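Local atomic coordinates of iota-carbonic anhydrase (PDB entry 7C5W), a protein that catalyses the hydration of carbon dioxide to bicarbonate without a metal cofactor and has only very low activity in the reverse direction. Residues E38-I43 against A96-D101; K61-A66 against T89-A94; Y67-Q70 against L75-P78; K77-I82 against V151-Q156; A124-T129 against A133-N138. One frame throughout, in Å; residues are numbered along the deposited sequence.

Contact 1. Residues E38-I43 against A96-D101; sequences EALVAI and AYFVGD
Leu40 and Phe98 meet through Leu40 CD1 and the CE1 atom of the phenylalanine, joining helix 26-50 to helix 91-99. From Phe98, CB points toward helix 26-50, and with chi1 at -79° CG lies anti to its own carbonyl carbon, which carries the ring outward between the helices. CE1 then reaches Leu40 CD1 at 4.2 Å; the methyl is set obliquely to the ring, and the two side chains cross at about a right angle. Over the middle of the Phe98 ring stands the preceding aromatic, with Tyr97 CD2 3.8 Å above the plane, so the phenyl ring lies against a residue that binds hydrogencarbonate. At the far end, CZ touches Tyr67 and Phe76. One turn along helix 26-50, Ile43 CG2 rests on Val99 CG1, also at 4.2 Å, just before Gly100 leaves the helix with positive phi while its N still bonds to Ala96 O. Val62 of helix 52-66 also packs against Ile43, and Trp116 against Leu40. No hydrogen bond or charge pair crosses between the two segments. With only apolar atoms touching, the contact rests on hydrophobic burial, next to the tyrosine that binds hydrogencarbonate.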
# COMPACT_ATOMS: atom_id res chain seq x y z
N GLU A 38 -0.50 -15.00 23.60
CA GLU A 38 -1.39 -16.12 23.99
C GLU A 38 -0.84 -17.43 23.42
O GLU A 38 -0.95 -18.46 24.11
CB GLU A 38 -2.81 -15.91 23.48
CG GLU A 38 -3.64 -15.05 24.39
CD GLU A 38 -5.09 -14.93 23.96
OE1 GLU A 38 -5.62 -15.91 23.40
OE2 GLU A 38 -5.67 -13.84 24.16
N ALA A 39 -0.31 -17.39 22.20
CA ALA A 39 0.17 -18.58 21.47
C ALA A 39 1.45 -19.08 22.14
O ALA A 39 1.55 -20.30 22.36
CB ALA A 39 0.36 -18.25 20.01
N LEU A 40 2.37 -18.18 22.47
CA LEU A 40 3.65 -18.54 23.13
C LEU A 40 3.33 -19.25 24.45
O LEU A 40 3.91 -20.32 24.71
CB LEU A 40 4.49 -17.29 23.39
CG LEU A 40 5.82 -17.53 24.12
CD1 LEU A 40 6.84 -18.19 23.20
CD2 LEU A 40 6.38 -16.24 24.68
N VAL A 41 2.42 -18.66 25.22
CA VAL A 41 1.96 -19.18 26.54
C VAL A 41 1.25 -20.52 26.35
O VAL A 41 1.51 -21.43 27.15
CB VAL A 41 1.06 -18.14 27.25
CG1 VAL A 41 0.30 -18.74 28.42
CG2 VAL A 41 1.87 -16.93 27.70
N ALA A 42 0.41 -20.65 25.32
CA ALA A 42 -0.35 -21.89 25.01
C ALA A 42 0.60 -23.03 24.62
O ALA A 42 0.28 -24.19 24.93
CB ALA A 42 -1.36 -21.62 23.92
N ILE A 43 1.71 -22.72 23.94
CA ILE A 43 2.76 -23.72 23.58
C ILE A 43 3.52 -24.12 24.85
O ILE A 43 3.84 -25.30 25.01
CB ILE A 43 3.72 -23.18 22.50
CG1 ILE A 43 3.00 -22.90 21.17
CG2 ILE A 43 4.89 -24.13 22.31
CD1 ILE A 43 3.73 -21.92 20.28
N ALA A 96 11.85 -24.76 14.99
CA ALA A 96 13.09 -25.17 15.68
C ALA A 96 13.37 -24.17 16.81
O ALA A 96 13.65 -24.60 17.94
CB ALA A 96 14.22 -25.24 14.69
N TYR A 97 13.30 -22.87 16.53
CA TYR A 97 13.64 -21.83 17.54
C TYR A 97 12.76 -22.03 18.77
O TYR A 97 13.27 -21.91 19.90
CB TYR A 97 13.48 -20.42 16.99
CG TYR A 97 13.62 -19.37 18.06
CD1 TYR A 97 14.86 -19.05 18.58
CD2 TYR A 97 12.51 -18.75 18.61
CE1 TYR A 97 15.00 -18.12 19.60
CE2 TYR A 97 12.63 -17.81 19.63
CZ TYR A 97 13.88 -17.49 20.12
OH TYR A 97 14.02 -16.57 21.11
N PHE A 98 11.47 -22.31 18.57
CA PHE A 98 10.44 -22.30 19.64
C PHE A 98 10.48 -23.60 20.45
O PHE A 98 10.35 -23.51 21.69
CB PHE A 98 9.06 -22.01 19.05
CG PHE A 98 8.85 -20.54 18.77
CD1 PHE A 98 8.94 -19.61 19.78
CD2 PHE A 98 8.60 -20.10 17.48
CE1 PHE A 98 8.77 -18.26 19.52
CE2 PHE A 98 8.43 -18.75 17.22
CZ PHE A 98 8.51 -17.83 18.24
N VAL A 99 10.68 -24.75 19.79
CA VAL A 99 10.46 -26.10 20.39
C VAL A 99 11.70 -27.00 20.21
O VAL A 99 11.66 -28.12 20.71
CB VAL A 99 9.21 -26.76 19.78
CG1 VAL A 99 7.95 -25.96 20.02
CG2 VAL A 99 9.38 -27.04 18.30
N GLY A 100 12.75 -26.54 19.52
CA GLY A 100 13.95 -27.35 19.24
C GLY A 100 13.64 -28.60 18.43
O GLY A 100 12.78 -28.52 17.52
N ASP A 101 14.33 -29.71 18.73
CA ASP A 101 14.02 -31.05 18.17
C ASP A 101 14.33 -31.08 16.67
O ASP A 101 13.58 -31.75 15.92
CB ASP A 101 12.55 -31.41 18.44
CG ASP A 101 12.20 -32.87 18.21
OD1 ASP A 101 13.04 -33.73 18.54
OD2 ASP A 101 11.09 -33.13 17.68

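Contact 2. Residues K61-A66 against T89-A94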
# COMPACT_ATOMS: atom_id res chain seq x y z
N LYS A 61 0.85 -25.32 14.15
CA LYS A 61 -0.43 -24.67 13.78
C LYS A 61 -0.27 -23.16 14.07
O LYS A 61 -0.68 -22.35 13.23
CB LYS A 61 -1.61 -25.34 14.48
N VAL A 62 0.37 -22.81 15.18
CA VAL A 62 0.65 -21.40 15.58
C VAL A 62 1.45 -20.70 14.47
O VAL A 62 1.03 -19.62 14.03
CB VAL A 62 1.40 -21.31 16.92
CG1 VAL A 62 1.96 -19.92 17.13
CG2 VAL A 62 0.51 -21.71 18.09
N ILE A 63 2.56 -21.29 14.03
CA ILE A 63 3.44 -20.70 12.98
C ILE A 63 2.68 -20.60 11.65
O ILE A 63 2.83 -19.57 10.95
CB ILE A 63 4.72 -21.55 12.84
CG1 ILE A 63 5.66 -21.28 14.01
CG2 ILE A 63 5.38 -21.31 11.49
CD1 ILE A 63 6.78 -22.28 14.15
N ASP A 64 1.88 -21.62 11.33
CA ASP A 64 1.06 -21.65 10.09
C ASP A 64 0.02 -20.53 10.17
O ASP A 64 -0.27 -19.94 9.13
CB ASP A 64 0.44 -23.03 9.87
CG ASP A 64 1.43 -24.04 9.30
OD1 ASP A 64 2.51 -23.61 8.86
OD2 ASP A 64 1.11 -25.24 9.32
N ASP A 65 -0.51 -20.25 11.37
CA ASP A 65 -1.60 -19.27 11.61
C ASP A 65 -1.07 -17.82 11.67
O ASP A 65 -1.65 -16.98 10.99
CB ASP A 65 -2.28 -19.50 12.95
CG ASP A 65 -3.64 -20.14 12.82
OD1 ASP A 65 -3.78 -21.02 11.94
OD2 ASP A 65 -4.54 -19.74 13.58
N ALA A 66 -0.08 -17.55 12.52
CA ALA A 66 0.29 -16.19 12.97
C ALA A 66 1.42 -15.62 12.09
O ALA A 66 1.51 -14.38 12.02
CB ALA A 66 0.69 -16.21 14.42
N THR A 89 14.27 -17.64 8.13
CA THR A 89 13.49 -17.28 6.92
C THR A 89 12.56 -18.44 6.48
O THR A 89 11.67 -18.19 5.63
CB THR A 89 14.46 -16.82 5.83
OG1 THR A 89 15.45 -17.82 5.61
CG2 THR A 89 15.16 -15.54 6.22
N THR A 90 12.71 -19.63 7.06
CA THR A 90 11.89 -20.83 6.74
C THR A 90 11.05 -21.23 7.96
O THR A 90 11.49 -20.98 9.10
CB THR A 90 12.75 -22.01 6.28
OG1 THR A 90 13.39 -22.56 7.43
CG2 THR A 90 13.78 -21.64 5.24
N ARG A 91 9.88 -21.82 7.70
CA ARG A 91 8.97 -22.44 8.69
C ARG A 91 9.77 -23.30 9.68
O ARG A 91 9.57 -23.16 10.91
CB ARG A 91 7.93 -23.26 7.93
CG ARG A 91 6.82 -23.85 8.80
CD ARG A 91 5.83 -24.63 7.95
NE ARG A 91 4.79 -25.24 8.77
CZ ARG A 91 4.94 -26.32 9.52
NH1 ARG A 91 6.12 -26.92 9.59
NH2 ARG A 91 3.92 -26.80 10.21
N ALA A 92 10.64 -24.18 9.18
CA ALA A 92 11.43 -25.12 10.00
C ALA A 92 12.31 -24.33 10.97
O ALA A 92 12.42 -24.73 12.14
CB ALA A 92 12.26 -26.01 9.11
N GLY A 93 12.93 -23.25 10.49
CA GLY A 93 13.76 -22.35 11.32
C GLY A 93 12.97 -21.82 12.51
O GLY A 93 13.52 -21.80 13.64
N ALA A 94 11.72 -21.41 12.27
CA ALA A 94 10.83 -20.77 13.28
C ALA A 94 10.41 -21.82 14.31
O ALA A 94 10.57 -21.56 15.51
CB ALA A 94 9.64 -20.13 12.61
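A salt bridge between Asp64 and Arg91 dominates the polar side of this contact. Arg91 NE gives a nearly straight bond to Asp64 OD1 (2.8 Å, 164° at the hydrogen). The oxygen is met on its syn side and lies close to the guanidinium plane, whereas the second bond, Arg91 NH2 to Asp64 OD2 at 3.3 Å, is weak. The two flat groups are turned 41° against each other, which may explain why only one of the two arms is short. Extended from CG to NE, the Arg91 chain carries its guanidinium across to helix 52-66, where NH2 also forms a salt bridge with Glu60, placing one cation between two acids of that helix. Arg91 opens helix 91-99. The N-cap is Thr90, whose OG1 accepts from Gly93 N at 3.2 Å in a capping bond, fixing the first turn from which the arginine starts. A leucine in place of Arg91 would probably leave the carboxylates of Asp64 and Glu60 without the cation they share. Apolar contacts accompany the salt bridge: Ile63 CD1 approaches Ala94 CB at 3.9 Å, and Ile63 CG2 touches Arg91 CG at 4.0 Å, the arginine thus using its aliphatic base as well as its head. Tyr69 lies against both Ile63 and Ala94.

Contact 3. Residues Y67-Q70 against L75-P78; sequences YGYQ and LFKP
Phe76 receives two tyrosine hydroxyls, Tyr67 OH over one face of the ring and Tyr69 OH at its edge, where the loop after helix 52-66 folds back onto strand 75-77. This short strand is outermost within the chain in the mixed sheet, on which the helices pack, consistent with an NTF2-like alpha+beta fold. Tyr67 and Tyr69 share nearly the same first torsion (chi1 -73° and -74°), CG anti to the carbonyl carbon in both. Their side chains run in similar directions and bring both hydroxyls to the phenylalanine. Phe76 instead has CG anti to its backbone N, reaching out from the strand to meet them. Its ring lies obliquely to that of Tyr67, with centroids 5.5 Å apart and planes at 42°, and the two side chains cross at about a right angle. Neither hydroxyl bonds to the phenylalanine: Tyr67 OH is hydrogen-bonded to Trp36 NE1 and Tyr69 OH to Arg88 O, which satisfies these polar ends. His170 of strand 165-173 stacks on Phe76, whose side chain also comes within about 4 Å of that of Tyr97, a residue of the hydrogencarbonate site. Across the ring from Tyr67 OH, Pro78 CG stands 3.6 Å above the centre of the opposite face. Near the ring plane, Tyr69 OH lies 3.5 Å from Phe76 CD2.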
# COMPACT_ATOMS: atom_id res chain seq x y z
N TYR A 67 2.22 -16.47 11.45
CA TYR A 67 3.35 -16.06 10.57
C TYR A 67 2.93 -16.20 9.11
O TYR A 67 1.82 -16.68 8.83
CB TYR A 67 4.61 -16.86 10.92
CG TYR A 67 5.26 -16.44 12.22
CD1 TYR A 67 4.79 -16.90 13.44
CD2 TYR A 67 6.33 -15.56 12.23
CE1 TYR A 67 5.38 -16.51 14.63
CE2 TYR A 67 6.93 -15.17 13.41
CZ TYR A 67 6.45 -15.64 14.62
OH TYR A 67 7.05 -15.25 15.78
N GLY A 68 3.79 -15.75 8.19
CA GLY A 68 3.46 -15.63 6.75
C GLY A 68 4.47 -16.33 5.85
O GLY A 68 4.69 -15.83 4.74
N TYR A 69 5.00 -17.48 6.29
CA TYR A 69 5.96 -18.31 5.52
C TYR A 69 5.34 -18.75 4.19
O TYR A 69 6.11 -19.04 3.26
CB TYR A 69 6.45 -19.48 6.37
CG TYR A 69 7.42 -19.04 7.43
CD1 TYR A 69 8.71 -18.66 7.09
CD2 TYR A 69 7.06 -18.97 8.77
CE1 TYR A 69 9.61 -18.25 8.05
CE2 TYR A 69 7.96 -18.56 9.75
CZ TYR A 69 9.24 -18.19 9.38
OH TYR A 69 10.15 -17.75 10.30
N GLN A 70 4.01 -18.75 4.10
CA GLN A 70 3.25 -19.08 2.86
C GLN A 70 3.59 -18.09 1.74
O GLN A 70 3.49 -18.49 0.58
CB GLN A 70 1.75 -19.09 3.11
CG GLN A 70 1.29 -20.20 4.04
CD GLN A 70 1.29 -19.80 5.50
OE1 GLN A 70 1.91 -18.80 5.89
NE2 GLN A 70 0.60 -20.58 6.31
N LEU A 75 10.97 -12.33 7.69
CA LEU A 75 12.14 -11.62 8.26
C LEU A 75 12.11 -11.79 9.79
O LEU A 75 11.65 -10.86 10.50
CB LEU A 75 12.11 -10.16 7.82
CG LEU A 75 12.48 -9.89 6.36
CD1 LEU A 75 11.62 -10.69 5.39
CD2 LEU A 75 12.38 -8.40 6.06
N PHE A 76 12.56 -12.95 10.26
CA PHE A 76 12.51 -13.38 11.68
C PHE A 76 13.94 -13.46 12.24
O PHE A 76 14.70 -14.40 11.88
CB PHE A 76 11.76 -14.71 11.79
CG PHE A 76 11.49 -15.17 13.19
CD1 PHE A 76 11.49 -14.28 14.26
CD2 PHE A 76 11.18 -16.51 13.45
CE1 PHE A 76 11.22 -14.72 15.54
CE2 PHE A 76 10.92 -16.94 14.74
CZ PHE A 76 10.93 -16.05 15.78
N LYS A 77 14.31 -12.49 13.07
CA LYS A 77 15.54 -12.56 13.89
C LYS A 77 15.12 -12.76 15.34
O LYS A 77 14.76 -11.80 16.02
CB LYS A 77 16.43 -11.32 13.68
CG LYS A 77 17.80 -11.42 14.34
CD LYS A 77 17.82 -10.81 15.72
CE LYS A 77 18.59 -11.60 16.76
NZ LYS A 77 18.19 -11.19 18.12
N PRO A 78 15.08 -14.03 15.81
CA PRO A 78 14.65 -14.34 17.18
C PRO A 78 15.61 -13.81 18.26
O PRO A 78 16.78 -13.60 17.97
CB PRO A 78 14.60 -15.88 17.20
CG PRO A 78 14.60 -16.28 15.75
CD PRO A 78 15.44 -15.23 15.06

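Contact 4. Residues K77-I82 against V151-Q156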
# COMPACT_ATOMS: atom_id res chain seq x y z
N LYS A 77 14.31 -12.49 13.07
CA LYS A 77 15.54 -12.56 13.89
C LYS A 77 15.12 -12.76 15.34
O LYS A 77 14.76 -11.80 16.02
CB LYS A 77 16.43 -11.32 13.68
CG LYS A 77 17.80 -11.42 14.34
CD LYS A 77 17.82 -10.81 15.72
CE LYS A 77 18.59 -11.60 16.76
NZ LYS A 77 18.19 -11.19 18.12
N PRO A 78 15.08 -14.03 15.81
CA PRO A 78 14.65 -14.34 17.18
C PRO A 78 15.61 -13.81 18.26
O PRO A 78 16.78 -13.60 17.97
CB PRO A 78 14.60 -15.88 17.20
CG PRO A 78 14.60 -16.28 15.75
CD PRO A 78 15.44 -15.23 15.06
N THR A 79 15.09 -13.57 19.47
CA THR A 79 15.87 -13.03 20.63
C THR A 79 17.16 -13.84 20.81
O THR A 79 18.24 -13.21 20.75
CB THR A 79 15.06 -13.06 21.93
OG1 THR A 79 13.72 -12.63 21.68
CG2 THR A 79 15.67 -12.20 23.00
N LEU A 80 17.06 -15.16 20.99
CA LEU A 80 18.17 -16.03 21.49
C LEU A 80 18.69 -16.95 20.39
O LEU A 80 19.13 -18.06 20.73
CB LEU A 80 17.67 -16.86 22.68
CG LEU A 80 17.23 -16.07 23.92
CD1 LEU A 80 17.01 -16.99 25.10
CD2 LEU A 80 18.26 -15.01 24.26
N ALA A 81 18.68 -16.50 19.13
CA ALA A 81 19.19 -17.25 17.95
C ALA A 81 20.70 -17.02 17.81
O ALA A 81 21.10 -15.85 17.83
CB ALA A 81 18.45 -16.81 16.72
N ILE A 82 21.50 -18.09 17.65
CA ILE A 82 23.00 -18.05 17.69
C ILE A 82 23.57 -17.74 16.29
O ILE A 82 23.01 -18.21 15.28
CB ILE A 82 23.57 -19.36 18.27
N VAL A 151 12.35 -7.98 26.29
CA VAL A 151 12.96 -7.87 24.93
C VAL A 151 12.53 -6.54 24.29
O VAL A 151 11.44 -6.03 24.63
CB VAL A 151 12.55 -9.07 24.05
CG1 VAL A 151 13.12 -10.37 24.59
CG2 VAL A 151 11.04 -9.17 23.89
N ASP A 152 13.38 -6.01 23.41
CA ASP A 152 13.03 -4.95 22.44
C ASP A 152 12.52 -5.64 21.17
O ASP A 152 13.34 -6.36 20.55
CB ASP A 152 14.25 -4.09 22.13
CG ASP A 152 14.95 -3.54 23.36
OD1 ASP A 152 14.24 -3.23 24.35
OD2 ASP A 152 16.19 -3.39 23.30
N LYS A 153 11.25 -5.45 20.79
CA LYS A 153 10.60 -6.22 19.70
C LYS A 153 9.99 -5.32 18.62
O LYS A 153 9.16 -4.44 18.96
CB LYS A 153 9.49 -7.13 20.23
CG LYS A 153 9.12 -8.26 19.27
CD LYS A 153 8.15 -9.24 19.83
CE LYS A 153 8.69 -10.02 21.01
NZ LYS A 153 9.65 -11.07 20.57
N THR A 154 10.33 -5.61 17.36
CA THR A 154 9.67 -5.07 16.14
C THR A 154 8.88 -6.19 15.45
O THR A 154 9.48 -7.22 15.17
CB THR A 154 10.69 -4.47 15.18
OG1 THR A 154 11.34 -3.44 15.91
CG2 THR A 154 10.07 -3.93 13.91
N TRP A 155 7.58 -5.98 15.22
CA TRP A 155 6.70 -6.84 14.37
C TRP A 155 6.26 -6.06 13.13
O TRP A 155 6.05 -4.84 13.23
CB TRP A 155 5.44 -7.27 15.13
CG TRP A 155 5.58 -8.49 15.98
CD1 TRP A 155 6.04 -9.71 15.60
CD2 TRP A 155 5.17 -8.61 17.35
NE1 TRP A 155 5.96 -10.59 16.65
CE2 TRP A 155 5.43 -9.94 17.73
CE3 TRP A 155 4.60 -7.74 18.28
CZ2 TRP A 155 5.16 -10.41 19.02
CZ3 TRP A 155 4.32 -8.20 19.54
CH2 TRP A 155 4.60 -9.52 19.91
N GLN A 156 6.06 -6.76 12.01
CA GLN A 156 5.30 -6.21 10.86
C GLN A 156 4.19 -7.20 10.50
O GLN A 156 4.51 -8.37 10.29
CB GLN A 156 6.20 -5.93 9.65
CG GLN A 156 5.50 -5.15 8.54
CD GLN A 156 6.39 -4.91 7.35
OE1 GLN A 156 6.01 -4.28 6.37
NE2 GLN A 156 7.61 -5.42 7.41
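Thr79, which binds hydrogencarbonate, meets Val151 methyl to methyl: Thr79 CG2 lies 3.5 Å from Val151 CG1, a close apolar approach, and Val151 CG1 is also 3.7 Å from Thr79 OG1. The two side chains cross at about a right angle. With chi1 at -43° the threonine hydroxyl is anti to the carbonyl carbon, and both branches touch this valine methyl. Slightly farther out, Lys153 NZ stands 4.5 Å from Thr79 OG1, too far for a direct bond. Ser172 links the pair, its OG being hydrogen-bonded to both Thr79 OG1 and Lys153 NZ. The lysine reaches that point by lying along the tryptophan two residues on, with Lys153 CD 3.3 Å above the Trp155 ring plane and offset toward the rim. Beyond this shell, a turn and a lysine position the threonine. Pro78 to Ala81 form a type I turn, and Lys77 folds back so that NZ makes weak bonds to Pro78 O at 2.8 Å and Thr79 O at 3.3 Å, besides a hydrogen bond to Ser172 O. Tyr97, the other hydrogencarbonate-binding residue, packs on Thr79, and its OH is weakly bonded to Leu80 N. The threonine thus has an apolar methyl seated on strand 148-159 and a hydroxyl tied into a small polar network, consistent with a substrate-binding group whose rotation is restricted.

Contact 5. Residues A124-T129 against A133-N138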
# COMPACT_ATOMS: atom_id res chain seq x y z
N ALA A 124 6.03 1.39 22.00
CA ALA A 124 6.63 2.74 21.96
C ALA A 124 6.01 3.50 20.78
O ALA A 124 5.86 4.73 20.90
CB ALA A 124 8.13 2.63 21.84
N ALA A 125 5.68 2.81 19.69
CA ALA A 125 5.17 3.43 18.44
C ALA A 125 4.55 2.38 17.52
O ALA A 125 4.99 1.22 17.54
CB ALA A 125 6.28 4.17 17.75
N ILE A 126 3.58 2.81 16.72
CA ILE A 126 2.88 1.97 15.70
C ILE A 126 2.87 2.75 14.38
O ILE A 126 2.58 3.96 14.41
CB ILE A 126 1.45 1.63 16.18
CG1 ILE A 126 1.48 0.90 17.52
CG2 ILE A 126 0.68 0.85 15.12
CD1 ILE A 126 0.10 0.51 18.02
N PHE A 127 3.19 2.10 13.27
CA PHE A 127 3.12 2.71 11.92
C PHE A 127 2.25 1.81 11.05
O PHE A 127 2.61 0.66 10.77
CB PHE A 127 4.53 2.98 11.38
CG PHE A 127 4.61 4.05 10.32
CD1 PHE A 127 3.94 3.90 9.11
CD2 PHE A 127 5.40 5.17 10.50
CE1 PHE A 127 4.05 4.86 8.12
CE2 PHE A 127 5.49 6.14 9.51
CZ PHE A 127 4.82 5.99 8.32
N ILE A 128 1.06 2.30 10.70
CA ILE A 128 0.15 1.63 9.74
C ILE A 128 0.38 2.27 8.37
O ILE A 128 0.07 3.46 8.21
CB ILE A 128 -1.31 1.74 10.21
CG1 ILE A 128 -1.48 1.11 11.60
CG2 ILE A 128 -2.26 1.13 9.20
CD1 ILE A 128 -2.85 1.32 12.18
N THR A 129 0.95 1.49 7.46
CA THR A 129 1.30 1.87 6.06
C THR A 129 0.24 1.36 5.10
O THR A 129 0.57 1.17 3.92
CB THR A 129 2.63 1.24 5.64
OG1 THR A 129 2.44 -0.17 5.61
CG2 THR A 129 3.77 1.56 6.59
N ALA A 133 1.32 -3.05 8.95
CA ALA A 133 1.43 -2.28 10.21
C ALA A 133 2.66 -2.79 10.97
O ALA A 133 2.80 -4.02 11.13
CB ALA A 133 0.16 -2.42 11.01
N THR A 134 3.55 -1.88 11.36
CA THR A 134 4.78 -2.17 12.13
C THR A 134 4.56 -1.68 13.56
O THR A 134 3.97 -0.60 13.71
CB THR A 134 5.99 -1.56 11.43
OG1 THR A 134 5.91 -1.93 10.06
CG2 THR A 134 7.31 -2.03 11.99
N THR A 135 4.96 -2.46 14.56
CA THR A 135 5.00 -2.06 15.99
C THR A 135 6.44 -2.17 16.48
O THR A 135 7.15 -3.07 16.00
CB THR A 135 4.06 -2.91 16.86
OG1 THR A 135 4.59 -4.23 17.00
CG2 THR A 135 2.65 -2.96 16.31
N MET A 136 6.86 -1.25 17.35
CA MET A 136 8.17 -1.32 18.05
C MET A 136 7.91 -0.98 19.51
O MET A 136 7.09 -0.08 19.78
CB MET A 136 9.21 -0.36 17.47
CG MET A 136 10.52 -0.39 18.21
SD MET A 136 11.84 0.58 17.42
CE MET A 136 12.35 -0.56 16.14
N GLY A 137 8.59 -1.70 20.41
CA GLY A 137 8.51 -1.46 21.85
C GLY A 137 9.09 -2.62 22.65
O GLY A 137 9.91 -3.38 22.10
N ASN A 138 8.65 -2.74 23.90
CA ASN A 138 9.05 -3.84 24.80
C ASN A 138 7.96 -4.91 24.80
O ASN A 138 6.78 -4.57 24.60
CB ASN A 138 9.37 -3.33 26.21
CG ASN A 138 10.63 -2.50 26.24
OD1 ASN A 138 11.65 -2.87 25.64
ND2 ASN A 138 10.57 -1.37 26.91
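The peptide groups of Phe127 and Thr134 exchange two bonds as a hydrogen-bonded pair of strands 125-128 and 133-136, an antiparallel beta hairpin: Phe127 N reaches Thr134 O at 2.8 Å in the carbonyl plane, while Thr134 N, also 2.8 Å from Phe127 O, is tilted 19° from the plane of its acceptor. On one sheet face Ile126 lies beside Thr135, and Ile128 CG1 touches Ala133 CB at 3.9 Å; helix 26-50 covers this face through Val29. The other face carries Ala125, Phe127, Thr134 and Met136 and meets the second subunit, where Thr134 OG1 is hydrogen-bonded to Gln156 of that chain. Along the outer side, Ile126 to Ile128 pair in parallel with a strand of the third subunit, and the sheet continues into it. A classic beta bulge interrupts the regular pairing, Ala124 and Ala125 both facing Met136. Its carbonyl oxygen is gripped twice: Ala124 N comes in the carbonyl plane on a lone pair at 2.9 Å, and Ala125 N, tilted from that plane, at 3.2 Å. Met136 N returns a bond to Ala125 O at 3.1 Å. A side chain at Gly137 would run into Ala124 N, since a CB there would sit only 2.8 Å away. Backbone bonds therefore set the register, leaving one face for the chain's own helix and the other for a neighbouring subunit.

In the fold
From the N terminus, helix 26-50 enters contact 1, whose loop closes only when helix 91-99 arrives. Contact 2 is nested inside it, tying helix 52-66 to the start of helix 91-99, and contact 3 is nested in turn within contact 2, closing the tight return onto strand 75-77. Contact 4 begins where contact 3 ends, sharing Lys77 and Pro78, and crosses contacts 1 and 2 on its way to strand 148-159. Contact 5, the hairpin of strands 116-128 and 132-143, is nested inside contact 4. Contacts 1 and 2 thus bind the helices together, contacts 3 and 4 tie the connecting loops to the sheet near Tyr97, and contact 5 lies across the chain's centre from contacts 1 and 2.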